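PDB 4QT9: putative glucoamylase from Bacteroides caccae ATCC 43185, which is a putative glucoamylase with an alpha/alpha toroid fold, and so probably hydrolyses glycosidic bonds in glucans. Local coordinates for residues N184-H189 and I210-A215; A226-G231 and L276-C281. All coordinates share one frame; numbering follows the deposited sequence.

Contact 1. Residues N184-H189 and I210-A215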
ATOM      1  N   ASN A 184       7.642  15.754 -18.708  1.00 21.50           N
ATOM      2  CA  ASN A 184       7.927  15.985 -17.278  1.00 21.79           C
ATOM      3  C   ASN A 184       6.753  15.524 -16.418  1.00 26.32           C
ATOM      4  O   ASN A 184       6.123  16.297 -15.698  1.00 26.29           O
ATOM      5  CB  ASN A 184       8.299  17.444 -17.019  1.00 25.22           C
ATOM      6  CG  ASN A 184       9.642  17.766 -17.609  1.00 38.49           C
ATOM      7  OD1 ASN A 184      10.611  17.005 -17.472  1.00 29.14           O
ATOM      8  ND2 ASN A 184       9.715  18.853 -18.326  1.00 37.75           N
ATOM      9  N   VAL A 185       6.477  14.221 -16.508  1.00 22.97           N
ATOM     10  CA  VAL A 185       5.377  13.525 -15.820  1.00 21.22           C
ATOM     11  C   VAL A 185       5.615  12.030 -16.001  1.00 24.28           C
ATOM     12  O   VAL A 185       6.289  11.629 -16.960  1.00 23.87           O
ATOM     13  CB  VAL A 185       3.992  13.975 -16.392  1.00 24.27           C
ATOM     14  CG1 VAL A 185       3.810  13.523 -17.851  1.00 23.45           C
ATOM     15  CG2 VAL A 185       2.828  13.503 -15.510  1.00 23.73           C
ATOM     16  N   LEU A 186       5.046  11.212 -15.112  1.00 20.80           N
ATOM     17  CA  LEU A 186       5.108   9.759 -15.236  1.00 19.97           C
ATOM     18  C   LEU A 186       3.739   9.228 -15.611  1.00 25.20           C
ATOM     19  O   LEU A 186       2.749   9.621 -15.001  1.00 24.02           O
ATOM     20  CB  LEU A 186       5.587   9.102 -13.922  1.00 19.07           C
ATOM     21  CG  LEU A 186       7.028   9.381 -13.525  1.00 21.92           C
ATOM     22  CD1 LEU A 186       7.262   9.001 -12.077  1.00 21.13           C
ATOM     23  CD2 LEU A 186       7.996   8.647 -14.462  1.00 21.30           C
ATOM     24  N   TYR A 187       3.684   8.341 -16.603  1.00 23.45           N
ATOM     25  CA  TYR A 187       2.443   7.676 -17.011  1.00 23.82           C
ATOM     26  C   TYR A 187       2.275   6.388 -16.210  1.00 27.11           C
ATOM     27  O   TYR A 187       3.258   5.715 -15.878  1.00 24.44           O
ATOM     28  CB  TYR A 187       2.440   7.394 -18.519  1.00 25.47           C
ATOM     29  CG  TYR A 187       2.148   8.628 -19.340  1.00 28.36           C
ATOM     30  CD1 TYR A 187       3.144   9.569 -19.606  1.00 30.07           C
ATOM     31  CD2 TYR A 187       0.877   8.860 -19.855  1.00 30.08           C
ATOM     32  CE1 TYR A 187       2.874  10.720 -20.345  1.00 30.63           C
ATOM     33  CE2 TYR A 187       0.593  10.013 -20.588  1.00 31.73           C
ATOM     34  CZ  TYR A 187       1.599  10.932 -20.844  1.00 38.03           C
ATOM     35  OH  TYR A 187       1.332  12.048 -21.589  1.00 36.59           O
ATOM     36  N   TRP A 188       1.026   6.053 -15.870  1.00 25.71           N
ATOM     37  CA  TRP A 188       0.707   4.883 -15.075  1.00 25.12           C
ATOM     38  C   TRP A 188       1.050   3.571 -15.805  1.00 27.32           C
ATOM     39  O   TRP A 188       1.613   2.656 -15.188  1.00 26.96           O
ATOM     40  CB  TRP A 188      -0.805   4.905 -14.721  1.00 24.35           C
ATOM     41  CG  TRP A 188      -1.186   4.069 -13.532  1.00 25.27           C
ATOM     42  CD1 TRP A 188      -0.928   2.737 -13.344  1.00 27.95           C
ATOM     43  CD2 TRP A 188      -2.026   4.474 -12.438  1.00 25.39           C
ATOM     44  NE1 TRP A 188      -1.497   2.305 -12.169  1.00 27.11           N
ATOM     45  CE2 TRP A 188      -2.209   3.341 -11.610  1.00 29.39           C
ATOM     46  CE3 TRP A 188      -2.649   5.692 -12.078  1.00 26.92           C
ATOM     47  CZ2 TRP A 188      -2.947   3.398 -10.419  1.00 28.99           C
ATOM     48  CZ3 TRP A 188      -3.341   5.759 -10.879  1.00 28.97           C
ATOM     49  CH2 TRP A 188      -3.485   4.624 -10.061  1.00 29.51           C
ATOM     50  N   HIS A 189       0.683   3.483 -17.108  1.00 21.39           N
ATOM     51  CA  HIS A 189       0.834   2.272 -17.911  1.00 20.66           C
ATOM     52  C   HIS A 189       1.581   2.402 -19.209  1.00 25.95           C
ATOM     53  O   HIS A 189       1.622   3.454 -19.845  1.00 25.51           O
ATOM     54  CB  HIS A 189      -0.543   1.698 -18.298  1.00 21.42           C
ATOM     55  CG  HIS A 189      -1.593   1.794 -17.244  1.00 23.81           C
ATOM     56  ND1 HIS A 189      -2.423   2.893 -17.165  1.00 25.66           N
ATOM     57  CD2 HIS A 189      -1.962   0.894 -16.305  1.00 24.34           C
ATOM     58  CE1 HIS A 189      -3.269   2.624 -16.184  1.00 24.52           C
ATOM     59  NE2 HIS A 189      -3.001   1.451 -15.618  1.00 24.25           N
ATOM     60  N   ILE A 210       5.030   7.906  -3.630  1.00 23.02           N
ATOM     61  CA  ILE A 210       6.243   7.085  -3.529  1.00 21.92           C
ATOM     62  C   ILE A 210       6.764   6.684  -4.941  1.00 25.13           C
ATOM     63  O   ILE A 210       7.964   6.460  -5.120  1.00 23.87           O
ATOM     64  CB  ILE A 210       6.028   5.844  -2.582  1.00 25.51           C
ATOM     65  CG1 ILE A 210       7.355   5.247  -2.041  1.00 25.64           C
ATOM     66  CG2 ILE A 210       5.157   4.735  -3.212  1.00 26.05           C
ATOM     67  CD1 ILE A 210       8.281   6.263  -1.246  1.00 32.22           C
HETATM   68  N   MSE A 211       5.874   6.619  -5.940  1.00 21.06           N
HETATM   69  CA  MSE A 211       6.294   6.290  -7.314  1.00 19.41           C
HETATM   70  C   MSE A 211       7.238   7.394  -7.885  1.00 23.44           C
HETATM   71  O   MSE A 211       8.232   7.066  -8.518  1.00 22.42           O
HETATM   72  CB  MSE A 211       5.064   6.086  -8.213  1.00 19.56           C
HETATM   73  CG  MSE A 211       5.423   5.656  -9.623  1.00 23.79           C
HETATM   74 SE   MSE A 211       3.948   6.064 -10.821  0.75 28.83          SE
HETATM   75  CE  MSE A 211       3.629   7.863 -10.335  1.00 25.14           C
ATOM     76  N   TYR A 212       6.928   8.683  -7.637  1.00 20.83           N
ATOM     77  CA  TYR A 212       7.797   9.803  -8.037  1.00 18.51           C
ATOM     78  C   TYR A 212       9.065   9.839  -7.193  1.00 22.41           C
ATOM     79  O   TYR A 212      10.109  10.203  -7.717  1.00 21.20           O
ATOM     80  CB  TYR A 212       7.050  11.147  -7.881  1.00 18.74           C
ATOM     81  CG  TYR A 212       6.194  11.481  -9.077  1.00 18.65           C
ATOM     82  CD1 TYR A 212       6.723  12.155 -10.169  1.00 20.53           C
ATOM     83  CD2 TYR A 212       4.861  11.090  -9.134  1.00 18.46           C
ATOM     84  CE1 TYR A 212       5.949  12.419 -11.296  1.00 22.86           C
ATOM     85  CE2 TYR A 212       4.083  11.330 -10.268  1.00 19.00           C
ATOM     86  CZ  TYR A 212       4.637  11.987 -11.350  1.00 24.50           C
ATOM     87  OH  TYR A 212       3.874  12.279 -12.452  1.00 25.02           O
ATOM     88  N   ILE A 213       8.990   9.513  -5.877  1.00 21.27           N
ATOM     89  CA  ILE A 213      10.208   9.523  -5.025  1.00 20.59           C
ATOM     90  C   ILE A 213      11.185   8.422  -5.527  1.00 23.76           C
ATOM     91  O   ILE A 213      12.365   8.716  -5.721  1.00 23.15           O
ATOM     92  CB  ILE A 213       9.876   9.403  -3.507  1.00 22.91           C
ATOM     93  CG1 ILE A 213       9.274  10.752  -2.984  1.00 23.79           C
ATOM     94  CG2 ILE A 213      11.110   8.991  -2.674  1.00 23.17           C
ATOM     95  CD1 ILE A 213       8.325  10.589  -1.911  1.00 26.33           C
ATOM     96  N   LEU A 214      10.693   7.196  -5.786  1.00 20.07           N
ATOM     97  CA  LEU A 214      11.530   6.085  -6.303  1.00 19.32           C
ATOM     98  C   LEU A 214      12.015   6.358  -7.736  1.00 23.20           C
ATOM     99  O   LEU A 214      13.150   6.032  -8.060  1.00 23.19           O
ATOM    100  CB  LEU A 214      10.764   4.769  -6.239  1.00 19.55           C
ATOM    101  CG  LEU A 214      10.466   4.265  -4.835  1.00 22.91           C
ATOM    102  CD1 LEU A 214       9.558   3.070  -4.890  1.00 23.17           C
ATOM    103  CD2 LEU A 214      11.764   3.966  -4.054  1.00 24.00           C
ATOM    104  N   ALA A 215      11.189   7.019  -8.571  1.00 22.16           N
ATOM    105  CA  ALA A 215      11.589   7.411  -9.923  1.00 23.13           C
ATOM    106  C   ALA A 215      12.797   8.340  -9.869  1.00 25.53           C
ATOM    107  O   ALA A 215      13.716   8.158 -10.645  1.00 25.52           O
ATOM    108  CB  ALA A 215      10.444   8.092 -10.639  1.00 24.27           C
TER
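L186 meets the Y212 side chain twice, with its backbone N at the hydroxyl and with its side chain over the ring. The amide of L186 gives its hydrogen to the phenol oxygen: N to Y212 OH is 3.1 Å, and the bond is nearly straight at 168°. The leucine points back toward the helix while the tyrosine reaches out from it. With CG anti to its own carbonyl carbon (chi1 -67°), L186 lays CD1 over one face of the Y212 ring, 3.8 Å from the centroid, a CH-pi contact. The same methyl reaches A215 CB at 3.6 Å, one turn further along the helix, and lies 4.2 Å from CE of selenomethionine M211, whose chain bends at chi3. V185 CG2 stands 3.5 Å from Y212 OH.

A phenylalanine in place of Y212 could still receive the leucine methyl on its face, but would probably leave both the L186 amide and I202 O without the hydroxyl they bond.

Further out, Y212 OH is also hydrogen-bonded to I202 O, so one phenol oxygen links two passages of chain, which also share a backbone hydrogen bond, L186 with I202. V227 of helix 225-232 packs on both L186 and Y212, while V136 and A139 of helix 135-152 back M211. This is buried loop-on-helix packing in the alpha/alpha toroid: loop 184-189 laid against helix 209-217.

Contact 2. Residues A226-G231 and L276-C281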
ATOM      1  N   ALA A 226      12.278  17.938 -12.493  1.00 25.28           N
ATOM      2  CA  ALA A 226      11.172  18.588 -13.225  1.00 25.39           C
ATOM      3  C   ALA A 226       9.963  17.646 -13.372  1.00 27.01           C
ATOM      4  O   ALA A 226       8.820  18.104 -13.370  1.00 25.75           O
ATOM      5  CB  ALA A 226      11.647  19.057 -14.594  1.00 26.09           C
ATOM      6  N   VAL A 227      10.214  16.344 -13.460  1.00 24.54           N
ATOM      7  CA  VAL A 227       9.159  15.318 -13.570  1.00 24.56           C
ATOM      8  C   VAL A 227       8.253  15.395 -12.330  1.00 29.28           C
ATOM      9  O   VAL A 227       7.033  15.356 -12.489  1.00 29.14           O
ATOM     10  CB  VAL A 227       9.744  13.905 -13.809  1.00 26.83           C
ATOM     11  CG1 VAL A 227       8.678  12.811 -13.675  1.00 26.28           C
ATOM     12  CG2 VAL A 227      10.414  13.839 -15.173  1.00 26.06           C
ATOM     13  N   TYR A 228       8.838  15.573 -11.119  1.00 26.07           N
ATOM     14  CA  TYR A 228       8.072  15.727  -9.864  1.00 24.99           C
ATOM     15  C   TYR A 228       7.394  17.112  -9.763  1.00 28.13           C
ATOM     16  O   TYR A 228       6.232  17.171  -9.415  1.00 27.00           O
ATOM     17  CB  TYR A 228       8.992  15.514  -8.648  1.00 25.39           C
ATOM     18  CG  TYR A 228       8.331  15.759  -7.305  1.00 26.41           C
ATOM     19  CD1 TYR A 228       7.517  14.794  -6.720  1.00 28.27           C
ATOM     20  CD2 TYR A 228       8.580  16.924  -6.586  1.00 26.40           C
ATOM     21  CE1 TYR A 228       6.921  15.004  -5.482  1.00 29.60           C
ATOM     22  CE2 TYR A 228       7.987  17.148  -5.345  1.00 27.50           C
ATOM     23  CZ  TYR A 228       7.138  16.195  -4.807  1.00 35.91           C
ATOM     24  OH  TYR A 228       6.524  16.419  -3.595  1.00 35.45           O
ATOM     25  N   HIS A 229       8.112  18.213 -10.052  1.00 26.41           N
ATOM     26  CA  HIS A 229       7.599  19.577  -9.926  1.00 25.77           C
ATOM     27  C   HIS A 229       6.556  19.935 -11.000  1.00 31.96           C
ATOM     28  O   HIS A 229       5.533  20.552 -10.655  1.00 31.84           O
ATOM     29  CB  HIS A 229       8.760  20.573  -9.916  1.00 26.79           C
ATOM     30  CG  HIS A 229       9.550  20.484  -8.645  1.00 29.37           C
ATOM     31  ND1 HIS A 229       8.991  20.844  -7.419  1.00 30.96           N
ATOM     32  CD2 HIS A 229      10.787  20.002  -8.427  1.00 29.91           C
ATOM     33  CE1 HIS A 229       9.911  20.584  -6.508  1.00 29.65           C
ATOM     34  NE2 HIS A 229      11.012  20.086  -7.065  1.00 29.77           N
ATOM     35  N   ASP A 230       6.778  19.532 -12.274  1.00 27.95           N
ATOM     36  CA  ASP A 230       5.824  19.807 -13.367  1.00 28.17           C
ATOM     37  C   ASP A 230       4.689  18.775 -13.437  1.00 32.53           C
ATOM     38  O   ASP A 230       3.578  19.150 -13.799  1.00 34.74           O
ATOM     39  CB  ASP A 230       6.523  19.851 -14.757  1.00 30.58           C
ATOM     40  CG  ASP A 230       7.634  20.878 -14.972  1.00 43.52           C
ATOM     41  OD1 ASP A 230       7.959  21.627 -14.014  1.00 43.93           O
ATOM     42  OD2 ASP A 230       8.179  20.937 -16.098  1.00 52.22           O
ATOM     43  N   GLY A 231       4.987  17.493 -13.187  1.00 26.67           N
ATOM     44  CA  GLY A 231       4.024  16.391 -13.281  1.00 24.83           C
ATOM     45  C   GLY A 231       3.236  16.085 -12.030  1.00 29.19           C
ATOM     46  O   GLY A 231       2.001  16.208 -12.030  1.00 27.23           O
ATOM     47  N   LEU A 276       8.383  14.768   7.898  1.00 26.06           N
ATOM     48  CA  LEU A 276       8.590  14.869   6.456  1.00 25.32           C
ATOM     49  C   LEU A 276       7.917  16.126   5.921  1.00 29.48           C
ATOM     50  O   LEU A 276       6.738  16.368   6.166  1.00 26.39           O
ATOM     51  CB  LEU A 276       8.090  13.611   5.714  1.00 24.39           C
ATOM     52  CG  LEU A 276       8.422  13.504   4.200  1.00 27.56           C
ATOM     53  CD1 LEU A 276       9.889  13.189   3.980  1.00 27.34           C
ATOM     54  CD2 LEU A 276       7.554  12.411   3.499  1.00 26.92           C
ATOM     55  N   LYS A 277       8.685  16.921   5.177  1.00 27.56           N
ATOM     56  CA  LYS A 277       8.196  18.148   4.574  1.00 28.33           C
ATOM     57  C   LYS A 277       8.877  18.397   3.245  1.00 33.71           C
ATOM     58  O   LYS A 277       9.971  17.888   2.997  1.00 34.95           O
ATOM     59  CB  LYS A 277       8.400  19.351   5.516  1.00 30.83           C
ATOM     60  CG  LYS A 277       9.843  19.819   5.667  1.00 44.33           C
ATOM     61  CD  LYS A 277      10.068  20.693   6.902  1.00 58.76           C
ATOM     62  CE  LYS A 277      10.347  19.883   8.152  1.00 77.83           C
ATOM     63  NZ  LYS A 277      11.587  19.068   8.030  1.00 87.68           N
ATOM     64  N   ASP A 278       8.238  19.196   2.399  1.00 30.32           N
ATOM     65  CA  ASP A 278       8.810  19.631   1.141  1.00 30.68           C
ATOM     66  C   ASP A 278       8.118  20.952   0.758  1.00 36.32           C
ATOM     67  O   ASP A 278       7.324  21.505   1.552  1.00 34.78           O
ATOM     68  CB  ASP A 278       8.769  18.498   0.061  1.00 32.32           C
ATOM     69  CG  ASP A 278       7.567  18.427  -0.861  1.00 39.66           C
ATOM     70  OD1 ASP A 278       6.424  18.667  -0.383  1.00 37.32           O
ATOM     71  OD2 ASP A 278       7.754  18.070  -2.042  1.00 42.45           O
ATOM     72  N   GLU A 279       8.456  21.485  -0.420  1.00 35.65           N
ATOM     73  CA  GLU A 279       7.919  22.737  -0.988  1.00 36.96           C
ATOM     74  C   GLU A 279       6.373  22.801  -0.942  1.00 38.60           C
ATOM     75  O   GLU A 279       5.808  23.871  -0.697  1.00 40.61           O
ATOM     76  CB  GLU A 279       8.406  22.827  -2.451  1.00 39.17           C
ATOM     77  CG  GLU A 279       7.953  24.052  -3.236  1.00 55.78           C
ATOM     78  CD  GLU A 279       8.589  24.225  -4.608  1.00 77.77           C
ATOM     79  OE1 GLU A 279       9.666  23.630  -4.852  1.00 61.49           O
ATOM     80  OE2 GLU A 279       8.022  24.983  -5.429  1.00 72.13           O
ATOM     81  N   TYR A 280       5.697  21.649  -1.109  1.00 30.78           N
ATOM     82  CA  TYR A 280       4.247  21.614  -1.204  1.00 29.31           C
ATOM     83  C   TYR A 280       3.485  21.240   0.075  1.00 34.79           C
ATOM     84  O   TYR A 280       2.255  21.347   0.085  1.00 35.61           O
ATOM     85  CB  TYR A 280       3.854  20.676  -2.344  1.00 28.11           C
ATOM     86  CG  TYR A 280       4.621  21.022  -3.598  1.00 28.63           C
ATOM     87  CD1 TYR A 280       4.383  22.214  -4.277  1.00 31.56           C
ATOM     88  CD2 TYR A 280       5.661  20.209  -4.049  1.00 28.01           C
ATOM     89  CE1 TYR A 280       5.113  22.557  -5.416  1.00 32.85           C
ATOM     90  CE2 TYR A 280       6.417  20.556  -5.168  1.00 28.96           C
ATOM     91  CZ  TYR A 280       6.129  21.723  -5.856  1.00 34.34           C
ATOM     92  OH  TYR A 280       6.830  22.040  -6.987  1.00 29.87           O
ATOM     93  N   CYS A 281       4.175  20.828   1.139  1.00 30.93           N
ATOM     94  CA  CYS A 281       3.503  20.445   2.382  1.00 29.95           C
ATOM     95  C   CYS A 281       4.442  20.658   3.575  1.00 32.23           C
ATOM     96  O   CYS A 281       5.495  20.014   3.619  1.00 30.05           O
ATOM     97  CB  CYS A 281       3.007  19.003   2.309  1.00 29.38           C
ATOM     98  SG  CYS A 281       1.964  18.507   3.704  1.00 33.46           S
TER
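Y228 and H229, consecutive on helix 225-232, reach out to D278 and Y280 of a type I beta turn (D278 to C281) that follows strand 276-277; this joins a helix of the alpha/alpha toroid to a connecting loop. Y228 can be followed outward. Its CB leaves the helix with CG anti to the backbone N (chi1 175°), which carries the ring toward the turn. On the way CD2 stands over the centre of the imidazole of H229, 3.9 Å above its plane. Next along, CE2 touches Y280 CE2 at 3.8 Å, where the two tyrosine side chains run antiparallel. At the tip, OH donates to D278 OD2 over 2.6 Å, arriving on the syn side but tilted 29° out of the carboxylate plane.

The other carboxylate oxygen is used inward: D278 OD1 accepts from the backbone N of Y280 at 3.2 Å, an Asx turn, with the N-H coming from above the carboxylate plane. Y284, on helix 284-301, adds its hydroxyl to OD1, so the aspartate is gripped at both oxygens and its rotation is probably fixed. Y228 also packs on Y284 and Y212, and its ring meets that of W232.

The extended side chain of E279 passes over Y280 with CG 3.8 Å above one face of the ring, and its OE1 comes within 3.5 Å of H229 CE1. The rings of H229 and Y280 meet at their edges, planes 51° apart, and are linked there by a short hydrogen bond of 2.5 Å between H229 ND1 and Y280 OH.

From the N terminus, the chain leaves helix 157-172, runs through loop 184-189 and strand 189-190, and comes back as helix 209-217, where contact 1 closes its loop. Helix 225-232 follows next and opens contact 2, whose longer loop carries strands 239-244 and 247-251 before closing at 276-281, just ahead of helix 284-301. The two loops stand in series, neither nested nor crossed, with centres about 12 Å apart on the same side of the chain's centre. They touch through helix 225-232: V227 O lies 3.4 Å from Y212 CE1, and A226 CB lies 3.7 Å from N184 OD1. Loop 184-189, two successive helices and the turn after strand 276-277 are thus tied together.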